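Local coordinates for nitrogenase molybdenum-iron protein alpha chain (Clostridium pasteurianum, PDB 4WES) that forms, with its beta chain, the molybdenum-iron component of nitrogenase, which reduces dinitrogen to ammonium at a molybdenum-iron-sulfur cofactor, at residues T41-V44 with I48-R51; G57-V62 with H71-P76; T108-S113 with T144-L149; H128-M133 with A137-Y142. All blocks are in the same frame, centred on the assembly; numbering follows the deposited sequence.

Interaction 1. Residues T41-V44 with I48-R51; sequences TRTV and ITAR
Arg51 meets Thr41 and Thr43 because its CG stands anti to the carbonyl carbon (chi1 -74°) and the chain from CG to NE is extended, which carries the guanidinium group across to the loop 41-44. In the segment 41-44, Thr43 has OG1 beside its backbone N (chi1 -47°), facing the arginine, while its methyl branch is left to meet Thr49. One amino group does most of the work. Arg51 NH1 donates to Thr41 O at 2.8 Å, nearly in line with the carbonyl bond and almost exactly in the guanidinium plane. The same nitrogen gives its second hydrogen to Thr43 OG1 at 3.0 Å, again close to that plane, and the two bonds together fix the rotation of the group. Arg51 NH2 adds a weak bond to Thr41 O (3.4 Å), and water 1 accepts from Thr41 N and, weakly, from Arg51 NH2. Beside this polar end, Thr43 CG2 packs at 3.6 Å on Thr49 CB, the two side chains crossing at about a right angle. Thr49 OG1 accepts from Arg51 N at 3.0 Å, an ST turn just before the arginine side chain leaves the backbone. Asp443 also bonds Thr49 OG1, Glu368 O takes Arg51 NE, and Gln46 of the beta chain bonds Thr43 OG1. The side chain of Arg51 comes within about 8 Å of the bound homocitrate (nearest atoms). The whole contact ties together two parts of the long loop that runs from strand 25-27 to helix 54-63, against the beta chain.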
loop_
_atom_site.group_PDB
_atom_site.type_symbol
_atom_site.label_atom_id
_atom_site.label_comp_id
_atom_site.label_asym_id
_atom_site.label_seq_id
_atom_site.Cartn_x
_atom_site.Cartn_y
_atom_site.Cartn_z
ATOM N N THR A 41 46.427 -11.600 -4.286
ATOM C CA THR A 41 46.682 -13.028 -4.162
ATOM C C THR A 41 45.356 -13.734 -3.955
ATOM O O THR A 41 44.307 -13.116 -3.763
ATOM C CB THR A 41 47.650 -13.342 -3.022
ATOM O OG1 THR A 41 47.051 -12.997 -1.781
ATOM C CG2 THR A 41 48.974 -12.587 -3.158
ATOM N N ARG A 42 45.379 -15.061 -3.961
ATOM C CA ARG A 42 44.169 -15.839 -3.837
ATOM C C ARG A 42 43.459 -15.555 -2.510
ATOM O O ARG A 42 44.060 -15.161 -1.505
ATOM C CB ARG A 42 44.465 -17.338 -3.966
ATOM C CG ARG A 42 45.212 -17.934 -2.790
ATOM C CD ARG A 42 45.221 -19.446 -2.866
ATOM N NE ARG A 42 46.145 -19.954 -3.849
ATOM C CZ ARG A 42 46.468 -21.238 -3.987
ATOM N NH1 ARG A 42 45.924 -22.151 -3.195
ATOM N NH2 ARG A 42 47.338 -21.606 -4.916
ATOM N N THR A 43 42.150 -15.730 -2.512
ATOM C CA THR A 43 41.370 -15.655 -1.304
ATOM C C THR A 43 41.618 -16.903 -0.476
ATOM O O THR A 43 41.645 -18.017 -1.003
ATOM C CB THR A 43 39.870 -15.601 -1.628
ATOM O OG1 THR A 43 39.656 -14.636 -2.678
ATOM C CG2 THR A 43 39.066 -15.248 -0.418
ATOM N N VAL A 44 41.775 -16.755 0.838
ATOM C CA VAL A 44 41.828 -17.943 1.701
ATOM C C VAL A 44 40.443 -18.596 1.737
ATOM O O VAL A 44 39.457 -17.941 2.061
ATOM C CB VAL A 44 42.253 -17.560 3.136
ATOM C CG1 VAL A 44 42.247 -18.793 4.012
ATOM C CG2 VAL A 44 43.618 -16.901 3.153
ATOM N N ILE A 48 35.320 -15.932 4.719
ATOM C CA ILE A 48 34.224 -14.956 4.559
ATOM C C ILE A 48 34.785 -13.646 3.954
ATOM O O ILE A 48 35.019 -12.664 4.623
ATOM C CB ILE A 48 33.324 -14.735 5.785
ATOM C CG1 ILE A 48 32.820 -16.079 6.307
ATOM C CG2 ILE A 48 32.156 -13.833 5.407
ATOM C CD1 ILE A 48 31.938 -16.000 7.543
ATOM N N THR A 49 34.989 -13.714 2.648
ATOM C CA THR A 49 35.470 -12.629 1.818
ATOM C C THR A 49 34.286 -11.823 1.272
ATOM O O THR A 49 33.164 -12.323 1.183
ATOM C CB THR A 49 36.284 -13.205 0.622
ATOM O OG1 THR A 49 36.851 -12.126 -0.135
ATOM C CG2 THR A 49 35.465 -14.104 -0.294
ATOM N N ALA A 50 34.566 -10.610 0.830
ATOM C CA ALA A 50 33.586 -9.829 0.073
ATOM C C ALA A 50 33.765 -9.965 -1.447
ATOM O O ALA A 50 32.922 -9.511 -2.195
ATOM C CB ALA A 50 33.658 -8.372 0.461
ATOM N N ARG A 51 34.855 -10.599 -1.859
ATOM C CA ARG A 51 35.215 -10.682 -3.295
ATOM C C ARG A 51 34.222 -11.391 -4.161
ATOM O O ARG A 51 33.523 -12.321 -3.740
ATOM C CB ARG A 51 36.545 -11.421 -3.446
ATOM C CG ARG A 51 37.753 -10.610 -3.024
ATOM C CD ARG A 51 38.985 -11.469 -3.049
ATOM N NE ARG A 51 40.196 -10.691 -3.050
ATOM C CZ ARG A 51 41.401 -11.179 -3.244
ATOM N NH1 ARG A 51 41.594 -12.482 -3.325
ATOM N NH2 ARG A 51 42.435 -10.362 -3.349
HETATM O O HOH W 1 44.988 -10.439 -1.945
#

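Interaction 2. Residues G57-V62 with H71-P76; sequences GCKGVV and HITHGP. With CLF (Fe(8)-S(7) cluster), chain H; ICS (iron-sulfur-molybdenum cluster with interstitial carbon), chain F.
Between the pockets of the two metal clusters, Lys59 of helix 54-63 meets His71 and Thr73 of strand 69-74, which belongs to a four-stranded parallel sheet. The lysine chain bends at chi2 (-82°), which brings Lys59 CE to 3.9 Å from His71 CB and to 3.6 Å from Thr73 OG1, so the aliphatic part of the lysine lies against the strand. No direct hydrogen bond joins the segments; water does it instead. Lys59 NZ donates to water 2, which in turn donates to His71 O at 2.7 Å, and NZ also donates to water 3, which is hydrogen-bonded to Thr73 OG1. With Thr83 OG1 as a further partner, the buried ammonium group is held by three oxygens. Thr73 OG1 is also bonded to Tyr55 OH, and His71 ND1 to Tyr142 OH, linking the contact to the start of the helix and to the neighbouring strand. At the clusters the packing is apolar against sulfide: Pro76 CB, just past the strand, lies 3.5 Å from S2B of the [8Fe-7S] cluster, and Val61 CG1, on the helix, lies 3.5 Å from S2A of the molybdenum-iron cofactor.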
loop_
_atom_site.group_PDB
_atom_site.type_symbol
_atom_site.label_atom_id
_atom_site.label_comp_id
_atom_site.label_asym_id
_atom_site.label_seq_id
_atom_site.Cartn_x
_atom_site.Cartn_y
_atom_site.Cartn_z
ATOM N N GLY A 57 33.774 -8.843 -12.891
ATOM C CA GLY A 57 34.642 -7.749 -13.288
ATOM C C GLY A 57 34.576 -7.407 -14.765
ATOM O O GLY A 57 34.737 -6.248 -15.167
ATOM N N CYS A 58 34.331 -8.400 -15.593
ATOM C CA CYS A 58 34.289 -8.203 -17.062
ATOM C C CYS A 58 32.895 -7.803 -17.548
ATOM O O CYS A 58 32.709 -6.711 -18.102
ATOM C CB CYS A 58 34.731 -9.508 -17.717
ATOM S SG CYS A 58 34.877 -9.375 -19.526
ATOM N N LYS A 59 31.896 -8.656 -17.327
ATOM C CA LYS A 59 30.542 -8.388 -17.786
ATOM C C LYS A 59 29.817 -7.410 -16.878
ATOM O O LYS A 59 29.208 -6.444 -17.322
ATOM C CB LYS A 59 29.760 -9.699 -17.918
ATOM C CG LYS A 59 28.422 -9.623 -18.648
ATOM C CD LYS A 59 27.240 -9.143 -17.845
ATOM C CE LYS A 59 25.988 -9.260 -18.681
ATOM N NZ LYS A 59 24.750 -8.813 -17.986
ATOM N N GLY A 60 29.826 -7.712 -15.577
ATOM C CA GLY A 60 29.047 -6.905 -14.663
ATOM C C GLY A 60 29.566 -5.497 -14.477
ATOM O O GLY A 60 28.778 -4.592 -14.174
ATOM N N VAL A 61 30.873 -5.314 -14.642
ATOM C CA VAL A 61 31.546 -4.071 -14.305
ATOM C C VAL A 61 31.963 -3.298 -15.557
ATOM O O VAL A 61 31.384 -2.258 -15.872
ATOM C CB VAL A 61 32.723 -4.305 -13.317
ATOM C CG1 VAL A 61 33.526 -3.034 -13.117
ATOM C CG2 VAL A 61 32.170 -4.845 -11.996
ATOM N N VAL A 62 32.947 -3.776 -16.313
ATOM C CA VAL A 62 33.466 -2.954 -17.403
ATOM C C VAL A 62 32.551 -2.896 -18.614
ATOM O O VAL A 62 32.318 -1.819 -19.193
ATOM C CB VAL A 62 34.900 -3.395 -17.793
ATOM C CG1 VAL A 62 35.387 -2.622 -19.028
ATOM C CG2 VAL A 62 35.847 -3.182 -16.620
ATOM N N HIS A 71 24.558 -7.704 -24.328
ATOM C CA HIS A 71 25.525 -8.500 -23.591
ATOM C C HIS A 71 24.924 -9.844 -23.204
ATOM O O HIS A 71 24.024 -9.908 -22.386
ATOM C CB HIS A 71 25.965 -7.747 -22.321
ATOM C CG HIS A 71 26.517 -6.395 -22.611
ATOM N ND1 HIS A 71 27.764 -6.188 -23.142
ATOM C CD2 HIS A 71 25.958 -5.182 -22.428
ATOM C CE1 HIS A 71 27.936 -4.884 -23.292
ATOM N NE2 HIS A 71 26.867 -4.259 -22.842
ATOM N N ILE A 72 25.395 -10.909 -23.856
ATOM C CA ILE A 72 24.854 -12.251 -23.639
ATOM C C ILE A 72 25.771 -13.040 -22.728
ATOM O O ILE A 72 26.926 -13.308 -23.073
ATOM C CB ILE A 72 24.662 -13.031 -24.960
ATOM C CG1 ILE A 72 23.797 -12.234 -25.958
ATOM C CG2 ILE A 72 24.052 -14.394 -24.664
ATOM C CD1 ILE A 72 23.641 -12.927 -27.310
ATOM N N THR A 73 25.259 -13.405 -21.552
ATOM C CA THR A 73 25.996 -14.302 -20.668
ATOM C C THR A 73 25.831 -15.738 -21.162
ATOM O O THR A 73 24.715 -16.227 -21.265
ATOM C CB THR A 73 25.460 -14.203 -19.231
ATOM O OG1 THR A 73 25.596 -12.833 -18.805
ATOM C CG2 THR A 73 26.161 -15.156 -18.307
ATOM N N HIS A 74 26.961 -16.371 -21.456
ATOM C CA HIS A 74 26.933 -17.774 -21.854
ATOM C C HIS A 74 27.168 -18.622 -20.591
ATOM O O HIS A 74 28.300 -18.763 -20.130
ATOM C CB HIS A 74 27.962 -18.071 -22.935
ATOM C CG HIS A 74 27.870 -19.461 -23.466
ATOM N ND1 HIS A 74 26.673 -20.099 -23.717
ATOM C CD2 HIS A 74 28.853 -20.339 -23.757
ATOM C CE1 HIS A 74 26.938 -21.298 -24.205
ATOM N NE2 HIS A 74 28.251 -21.460 -24.254
ATOM N N GLY A 75 26.078 -19.100 -19.994
ATOM C CA GLY A 75 26.176 -19.779 -18.704
ATOM C C GLY A 75 24.795 -20.149 -18.256
ATOM O O GLY A 75 23.809 -19.850 -18.927
ATOM N N PRO A 76 24.711 -20.846 -17.102
ATOM C CA PRO A 76 23.432 -21.053 -16.452
ATOM C C PRO A 76 22.908 -19.726 -15.896
ATOM O O PRO A 76 23.560 -18.679 -16.031
ATOM C CB PRO A 76 23.726 -22.142 -15.402
ATOM C CG PRO A 76 25.206 -22.455 -15.536
ATOM C CD PRO A 76 25.809 -21.247 -16.237
HETATM FE FE1 CLF H . 31.056 -18.609 -11.883
HETATM FE FE2 CLF H . 29.583 -17.757 -10.055
HETATM FE FE3 CLF H . 31.072 -15.866 -11.412
HETATM FE FE4 CLF H . 28.975 -17.159 -12.544
HETATM S S1 CLF H . 28.811 -19.402 -11.741
HETATM S S2A CLF H . 31.863 -17.516 -9.985
HETATM S S4A CLF H . 28.879 -15.691 -10.804
HETATM S S3A CLF H . 31.072 -16.921 -13.493
HETATM FE FE5 CLF H . 25.662 -18.108 -12.412
HETATM FE FE6 CLF H . 26.059 -21.655 -11.828
HETATM FE FE7 CLF H . 24.638 -19.738 -10.461
HETATM FE FE8 CLF H . 27.264 -19.439 -9.956
HETATM S S2B CLF H . 24.680 -20.064 -12.737
HETATM S S3B CLF H . 26.056 -21.321 -9.539
HETATM S S4B CLF H . 25.720 -17.722 -10.153
HETATM FE FE1 ICS F . 36.743 0.662 -10.294
HETATM MO MO1 ICS F . 31.598 -2.319 -6.683
HETATM FE FE2 ICS F . 35.559 -1.648 -9.719
HETATM FE FE3 ICS F . 34.091 0.569 -9.987
HETATM FE FE4 ICS F . 35.732 0.292 -7.916
HETATM FE FE5 ICS F . 33.843 -0.837 -6.565
HETATM FE FE6 ICS F . 33.632 -2.723 -8.388
HETATM FE FE7 ICS F . 32.213 -0.567 -8.612
HETATM C CX ICS F . 34.221 -0.791 -8.514
HETATM S S1A ICS F . 37.484 -0.915 -8.786
HETATM S S1B ICS F . 33.761 -3.060 -6.189
HETATM S S2A ICS F . 35.311 -0.454 -11.634
HETATM S S2B ICS F . 34.988 -3.799 -9.720
HETATM S S3A ICS F . 35.504 0.419 -5.700
HETATM S S3B ICS F . 31.506 -2.655 -9.031
HETATM S S4A ICS F . 35.438 2.195 -9.163
HETATM S S4B ICS F . 31.771 0.010 -6.511
HETATM S S5A ICS F . 31.896 0.934 -10.193
HETATM O O HOH W 2 22.786 -8.976 -20.196
HETATM O O HOH W 3 23.256 -11.472 -18.585
#

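Interaction 3. Residues T108-S113 with T144-L149; sequences TDMQES and TCPVGL. With CLF (Fe(8)-S(7) cluster), chain H.
The backbones keep well apart, the closest CA atoms being those of Met110 and Pro146 at 9.4 Å, and the gap is spanned by the side chain of Met110. With its CG beside the backbone N (chi1 -69°) and an extended chi2, Met110 reaches toward the segment 144-149, then turns at chi3 to present its methyl group. Met110 CE meets Pro146 CG at 4.3 Å, and Met110 SD lies 4.5 Å from Val147 CG2, a loose apolar contact without hydrogen bonds; the methionine has a second deposited conformer, so these distances describe one of two. Ile115 of helix 112-117 touches both Met110 and Pro146. The segment 144-149 follows strand 138-143 of the parallel sheet, so that Cys145, a ligand of the [8Fe-7S] cluster shared with the beta chain, sits just beyond the C-terminal end of that strand. Cys145 SG binds the iron FE1 at 2.3 Å, and Thr144 CA lies 3.8 Å from the sulfide S3A. Right after the cysteine the chain passes into a short, weakly bonded helix, and Val147 N donates to Thr144 O at 3.0 Å across the turn that holds the ligand. In the segment 108-113, Gln111 occupies the N-cap position of helix 112-117, and its side chain folds back so that Gln111 NE2 donates to Asp109 O at 3.1 Å from above the carbonyl plane. Asp109 itself makes salt bridges to Lys21 and Arg16 of the beta chain.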
loop_
_atom_site.group_PDB
_atom_site.type_symbol
_atom_site.label_atom_id
_atom_site.label_comp_id
_atom_site.label_asym_id
_atom_site.label_seq_id
_atom_site.Cartn_x
_atom_site.Cartn_y
_atom_site.Cartn_z
ATOM N N THR A 108 22.195 -17.494 -22.343
ATOM C CA THR A 108 21.889 -18.756 -22.990
ATOM C C THR A 108 21.275 -19.763 -22.028
ATOM O O THR A 108 20.878 -20.841 -22.464
ATOM C CB THR A 108 23.147 -19.367 -23.607
ATOM O OG1 THR A 108 24.142 -19.490 -22.588
ATOM C CG2 THR A 108 23.668 -18.507 -24.758
ATOM N N ASP A 109 21.138 -19.417 -20.734
ATOM C CA ASP A 109 20.368 -20.239 -19.807
ATOM C C ASP A 109 20.740 -21.730 -19.940
ATOM O O ASP A 109 19.902 -22.578 -20.167
ATOM C CB ASP A 109 18.867 -20.004 -20.042
ATOM C CG ASP A 109 17.941 -20.669 -19.059
ATOM O OD1 ASP A 109 18.351 -21.038 -17.931
ATOM O OD2 ASP A 109 16.753 -20.780 -19.427
ATOM N N MET A 110 22.034 -22.004 -19.782
ATOM C CA MET A 110 22.533 -23.341 -20.038
ATOM C C MET A 110 21.835 -24.369 -19.140
ATOM O O MET A 110 21.588 -24.127 -17.947
ATOM C CB MET A 110 24.056 -23.360 -19.884
ATOM C CG MET A 110 24.849 -22.595 -20.961
ATOM S SD MET A 110 26.656 -22.474 -20.693
ATOM C CE MET A 110 27.073 -24.156 -20.295
ATOM N N GLN A 111 21.550 -25.492 -19.780
ATOM C CA GLN A 111 20.908 -26.633 -19.143
ATOM C C GLN A 111 21.869 -27.818 -19.109
ATOM O O GLN A 111 22.979 -27.751 -19.666
ATOM C CB GLN A 111 19.647 -27.002 -19.942
ATOM C CG GLN A 111 18.640 -25.889 -20.066
ATOM C CD GLN A 111 18.030 -25.570 -18.733
ATOM O OE1 GLN A 111 17.342 -26.413 -18.135
ATOM N NE2 GLN A 111 18.237 -24.367 -18.247
ATOM N N GLU A 112 21.447 -28.910 -18.485
ATOM C CA GLU A 112 22.335 -30.064 -18.405
ATOM C C GLU A 112 22.748 -30.553 -19.799
ATOM O O GLU A 112 23.901 -30.993 -19.998
ATOM C CB GLU A 112 21.696 -31.192 -17.587
ATOM C CG GLU A 112 22.664 -32.339 -17.291
ATOM C CD GLU A 112 22.196 -33.314 -16.249
ATOM O OE1 GLU A 112 23.041 -33.832 -15.470
ATOM O OE2 GLU A 112 20.986 -33.559 -16.244
ATOM N N SER A 113 21.844 -30.500 -20.777
ATOM C CA SER A 113 22.208 -30.895 -22.144
ATOM C C SER A 113 23.383 -30.095 -22.691
ATOM O O SER A 113 24.238 -30.618 -23.416
ATOM C CB SER A 113 21.013 -30.805 -23.067
ATOM O OG SER A 113 20.482 -29.499 -23.135
ATOM N N THR A 144 31.328 -17.991 -18.449
ATOM C CA THR A 144 31.059 -18.248 -17.048
ATOM C C THR A 144 31.762 -19.563 -16.673
ATOM O O THR A 144 32.293 -20.255 -17.544
ATOM C CB THR A 144 29.559 -18.354 -16.782
ATOM O OG1 THR A 144 29.043 -19.445 -17.514
ATOM C CG2 THR A 144 28.858 -17.070 -17.096
ATOM N N CYS A 145 31.733 -19.929 -15.382
ATOM C CA CYS A 145 32.443 -21.115 -14.893
ATOM C C CYS A 145 32.484 -22.342 -15.810
ATOM O O CYS A 145 33.575 -22.886 -16.003
ATOM C CB CYS A 145 31.940 -21.488 -13.493
ATOM S SG CYS A 145 32.518 -20.374 -12.193
ATOM N N PRO A 146 31.340 -22.839 -16.328
ATOM C CA PRO A 146 31.430 -24.111 -17.063
ATOM C C PRO A 146 32.029 -24.045 -18.470
ATOM O O PRO A 146 32.348 -25.079 -19.034
ATOM C CB PRO A 146 29.995 -24.589 -17.149
ATOM C CG PRO A 146 29.156 -23.542 -16.585
ATOM C CD PRO A 146 29.951 -22.408 -16.129
ATOM N N VAL A 147 32.107 -22.852 -19.070
ATOM C CA VAL A 147 32.242 -22.708 -20.519
ATOM C C VAL A 147 33.520 -23.345 -21.095
ATOM O O VAL A 147 33.467 -24.159 -22.016
ATOM C CB VAL A 147 32.158 -21.217 -20.898
ATOM C CG1 VAL A 147 32.582 -20.987 -22.345
ATOM C CG2 VAL A 147 30.769 -20.714 -20.655
ATOM N N GLY A 148 34.677 -22.958 -20.592
ATOM C CA GLY A 148 35.917 -23.574 -21.084
ATOM C C GLY A 148 35.964 -25.065 -20.781
ATOM O O GLY A 148 36.377 -25.878 -21.646
ATOM N N LEU A 149 35.500 -25.437 -19.581
ATOM C CA LEU A 149 35.572 -26.840 -19.132
ATOM C C LEU A 149 34.744 -27.788 -19.994
ATOM O O LEU A 149 35.145 -28.939 -20.214
ATOM C CB LEU A 149 35.156 -26.971 -17.673
ATOM C CG LEU A 149 36.182 -26.351 -16.731
ATOM C CD1 LEU A 149 35.531 -26.035 -15.405
ATOM C CD2 LEU A 149 37.363 -27.302 -16.524
HETATM FE FE1 CLF H . 31.056 -18.609 -11.883
HETATM FE FE2 CLF H . 29.583 -17.757 -10.055
HETATM FE FE3 CLF H . 31.072 -15.866 -11.412
HETATM FE FE4 CLF H . 28.975 -17.159 -12.544
HETATM S S1 CLF H . 28.811 -19.402 -11.741
HETATM S S2A CLF H . 31.863 -17.516 -9.985
HETATM S S4A CLF H . 28.879 -15.691 -10.804
HETATM S S3A CLF H . 31.072 -16.921 -13.493
HETATM FE FE5 CLF H . 25.662 -18.108 -12.412
HETATM FE FE6 CLF H . 26.059 -21.655 -11.828
HETATM FE FE7 CLF H . 24.638 -19.738 -10.461
HETATM FE FE8 CLF H . 27.264 -19.439 -9.956
HETATM S S2B CLF H . 24.680 -20.064 -12.737
HETATM S S3B CLF H . 26.056 -21.321 -9.539
HETATM S S4B CLF H . 25.720 -17.722 -10.153
#

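Interaction 4. Residues H128-M133 with A137-Y142; sequences HEAYEM and AAIGVY
Ile139, on strand 138-143, gives up about 50 Å² to the segment 128-133 of helix 120-134, more than Ala130 and Tyr131 together, and the contact is built on its delta methyl. CG1 stands anti to the carbonyl carbon (chi1 -65°) and chi2 is extended, which pushes CD1 out to the helix. There Ile139 CD1 lies 4.3 Å from Ala130 CB, 4.2 Å from Tyr131 CB and 4.1 Å from Tyr131 N, touching two successive residues of one helical turn. Tyr131 takes part through its CB and backbone: its ring swings off, with CG anti to the backbone N, and stands edge-to-face with His135. Ala130 points its methyl toward the strand and also touches Val70 and Ile72 of the adjacent strand 69-74. Ile165 of helix 154-165 closes in on both Ile139 and Tyr131. Helix 120-134, with the short helix 112-117 before it, makes the crossover of a beta-alpha-beta unit from strand 106-107 to strand 138-143, passing over strand 69-74 between them. With no polar atoms paired across it, the contact rests on dispersion and the exclusion of water; the separations are those of ordinary van der Waals contact, which sets no direction as a hydrogen bond would.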
loop_
_atom_site.group_PDB
_atom_site.type_symbol
_atom_site.label_atom_id
_atom_site.label_comp_id
_atom_site.label_asym_id
_atom_site.label_seq_id
_atom_site.Cartn_x
_atom_site.Cartn_y
_atom_site.Cartn_z
ATOM N N HIS A 128 21.961 -15.099 -32.861
ATOM C CA HIS A 128 21.069 -14.773 -33.973
ATOM C C HIS A 128 19.714 -14.255 -33.498
ATOM O O HIS A 128 19.208 -13.305 -34.093
ATOM C CB HIS A 128 20.881 -15.964 -34.882
ATOM C CG HIS A 128 22.069 -16.224 -35.759
ATOM N ND1 HIS A 128 22.170 -15.715 -37.031
ATOM C CD2 HIS A 128 23.220 -16.915 -35.535
ATOM C CE1 HIS A 128 23.325 -16.092 -37.549
ATOM N NE2 HIS A 128 23.982 -16.827 -36.669
ATOM N N GLU A 129 19.135 -14.816 -32.436
ATOM C CA GLU A 129 17.897 -14.248 -31.900
ATOM C C GLU A 129 18.099 -12.836 -31.415
ATOM O O GLU A 129 17.268 -11.973 -31.690
ATOM C CB GLU A 129 17.314 -15.141 -30.808
ATOM C CG GLU A 129 16.699 -16.419 -31.331
ATOM C CD GLU A 129 16.156 -17.392 -30.286
ATOM O OE1 GLU A 129 16.307 -17.168 -29.084
ATOM O OE2 GLU A 129 15.549 -18.399 -30.729
ATOM N N ALA A 130 19.203 -12.580 -30.710
ATOM C CA ALA A 130 19.457 -11.219 -30.246
ATOM C C ALA A 130 19.580 -10.241 -31.410
ATOM O O ALA A 130 19.060 -9.129 -31.363
ATOM C CB ALA A 130 20.710 -11.176 -29.412
ATOM N N TYR A 131 20.298 -10.643 -32.462
ATOM C CA TYR A 131 20.466 -9.782 -33.608
ATOM C C TYR A 131 19.135 -9.496 -34.287
ATOM O O TYR A 131 18.808 -8.325 -34.567
ATOM C CB TYR A 131 21.456 -10.427 -34.614
ATOM C CG TYR A 131 21.540 -9.607 -35.875
ATOM C CD1 TYR A 131 22.202 -8.388 -35.889
ATOM C CD2 TYR A 131 20.903 -10.013 -37.022
ATOM C CE1 TYR A 131 22.205 -7.588 -37.009
ATOM C CE2 TYR A 131 20.939 -9.240 -38.158
ATOM C CZ TYR A 131 21.561 -8.018 -38.134
ATOM O OH TYR A 131 21.597 -7.231 -39.261
ATOM N N GLU A 132 18.378 -10.534 -34.594
ATOM C CA GLU A 132 17.146 -10.344 -35.329
ATOM C C GLU A 132 16.108 -9.581 -34.520
ATOM O O GLU A 132 15.298 -8.872 -35.095
ATOM C CB GLU A 132 16.566 -11.669 -35.813
ATOM C CG GLU A 132 17.455 -12.440 -36.777
ATOM C CD GLU A 132 17.697 -11.762 -38.115
ATOM O OE1 GLU A 132 18.692 -12.158 -38.778
ATOM O OE2 GLU A 132 16.897 -10.887 -38.522
ATOM N N MET A 133 16.129 -9.729 -33.195
ATOM C CA MET A 133 15.160 -9.016 -32.375
ATOM C C MET A 133 15.539 -7.575 -32.121
ATOM O O MET A 133 14.661 -6.720 -32.041
ATOM C CB MET A 133 14.996 -9.732 -31.023
ATOM C CG MET A 133 14.289 -11.045 -31.191
ATOM S SD MET A 133 14.179 -12.006 -29.671
ATOM C CE MET A 133 12.971 -11.042 -28.789
ATOM N N ALA A 137 24.238 -2.339 -31.808
ATOM C CA ALA A 137 25.491 -1.895 -32.391
ATOM C C ALA A 137 26.514 -3.025 -32.455
ATOM O O ALA A 137 27.381 -3.066 -33.323
ATOM C CB ALA A 137 26.033 -0.731 -31.601
ATOM N N ALA A 138 26.437 -3.921 -31.470
ATOM C CA ALA A 138 27.381 -5.035 -31.282
ATOM C C ALA A 138 26.750 -5.993 -30.304
ATOM O O ALA A 138 25.806 -5.632 -29.595
ATOM C CB ALA A 138 28.727 -4.557 -30.785
ATOM N N ILE A 139 27.299 -7.188 -30.262
ATOM C CA ILE A 139 26.923 -8.216 -29.284
ATOM C C ILE A 139 28.157 -8.646 -28.546
ATOM O O ILE A 139 29.225 -8.816 -29.146
ATOM C CB ILE A 139 26.227 -9.401 -29.986
ATOM C CG1 ILE A 139 24.896 -8.921 -30.589
ATOM C CG2 ILE A 139 26.042 -10.590 -29.031
ATOM C CD1 ILE A 139 24.204 -9.916 -31.501
ATOM N N GLY A 140 28.046 -8.789 -27.219
ATOM C CA GLY A 140 29.097 -9.404 -26.424
ATOM C C GLY A 140 28.666 -10.781 -25.954
ATOM O O GLY A 140 27.487 -11.011 -25.686
ATOM N N VAL A 141 29.640 -11.688 -25.834
ATOM C CA VAL A 141 29.440 -13.026 -25.315
ATOM C C VAL A 141 30.400 -13.221 -24.164
ATOM O O VAL A 141 31.613 -13.060 -24.343
ATOM C CB VAL A 141 29.760 -14.083 -26.360
ATOM C CG1 VAL A 141 29.599 -15.472 -25.749
ATOM C CG2 VAL A 141 28.881 -13.896 -27.588
ATOM N N TYR A 142 29.881 -13.575 -22.982
ATOM C CA TYR A 142 30.673 -13.589 -21.770
ATOM C C TYR A 142 30.699 -15.001 -21.190
ATOM O O TYR A 142 29.641 -15.556 -20.869
ATOM C CB TYR A 142 30.083 -12.597 -20.742
ATOM C CG TYR A 142 30.083 -11.207 -21.314
ATOM C CD1 TYR A 142 31.167 -10.366 -21.188
ATOM C CD2 TYR A 142 29.019 -10.765 -22.054
ATOM C CE1 TYR A 142 31.179 -9.119 -21.783
ATOM C CE2 TYR A 142 29.014 -9.536 -22.695
ATOM C CZ TYR A 142 30.112 -8.710 -22.548
ATOM O OH TYR A 142 30.157 -7.479 -23.177
#

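Interactions 1, 2 and 3 follow in series, from the loop before helix 54-63 into the parallel sheet 106-107, 69-74, 138-143, 169-172; interaction 4 is nested in the span closed by interaction 3. Interaction 1 stands apart, its centre 21 Å from that of interaction 2 and 34 Å from that of interaction 4. Interactions 2 and 4 use neighbouring strands, 69-74 and 138-143, with centres 13 Å apart, and Ile72 N pairs with Gly140 O at 2.8 Å. Interactions 2 and 3, centres also 13 Å apart, meet through His74 O and Thr144 OG1 at 2.8 Å. Both reach the [8Fe-7S] cluster, so the C-terminal ends of strands 69-74 and 138-143 border this site, while interaction 4 lies away from it.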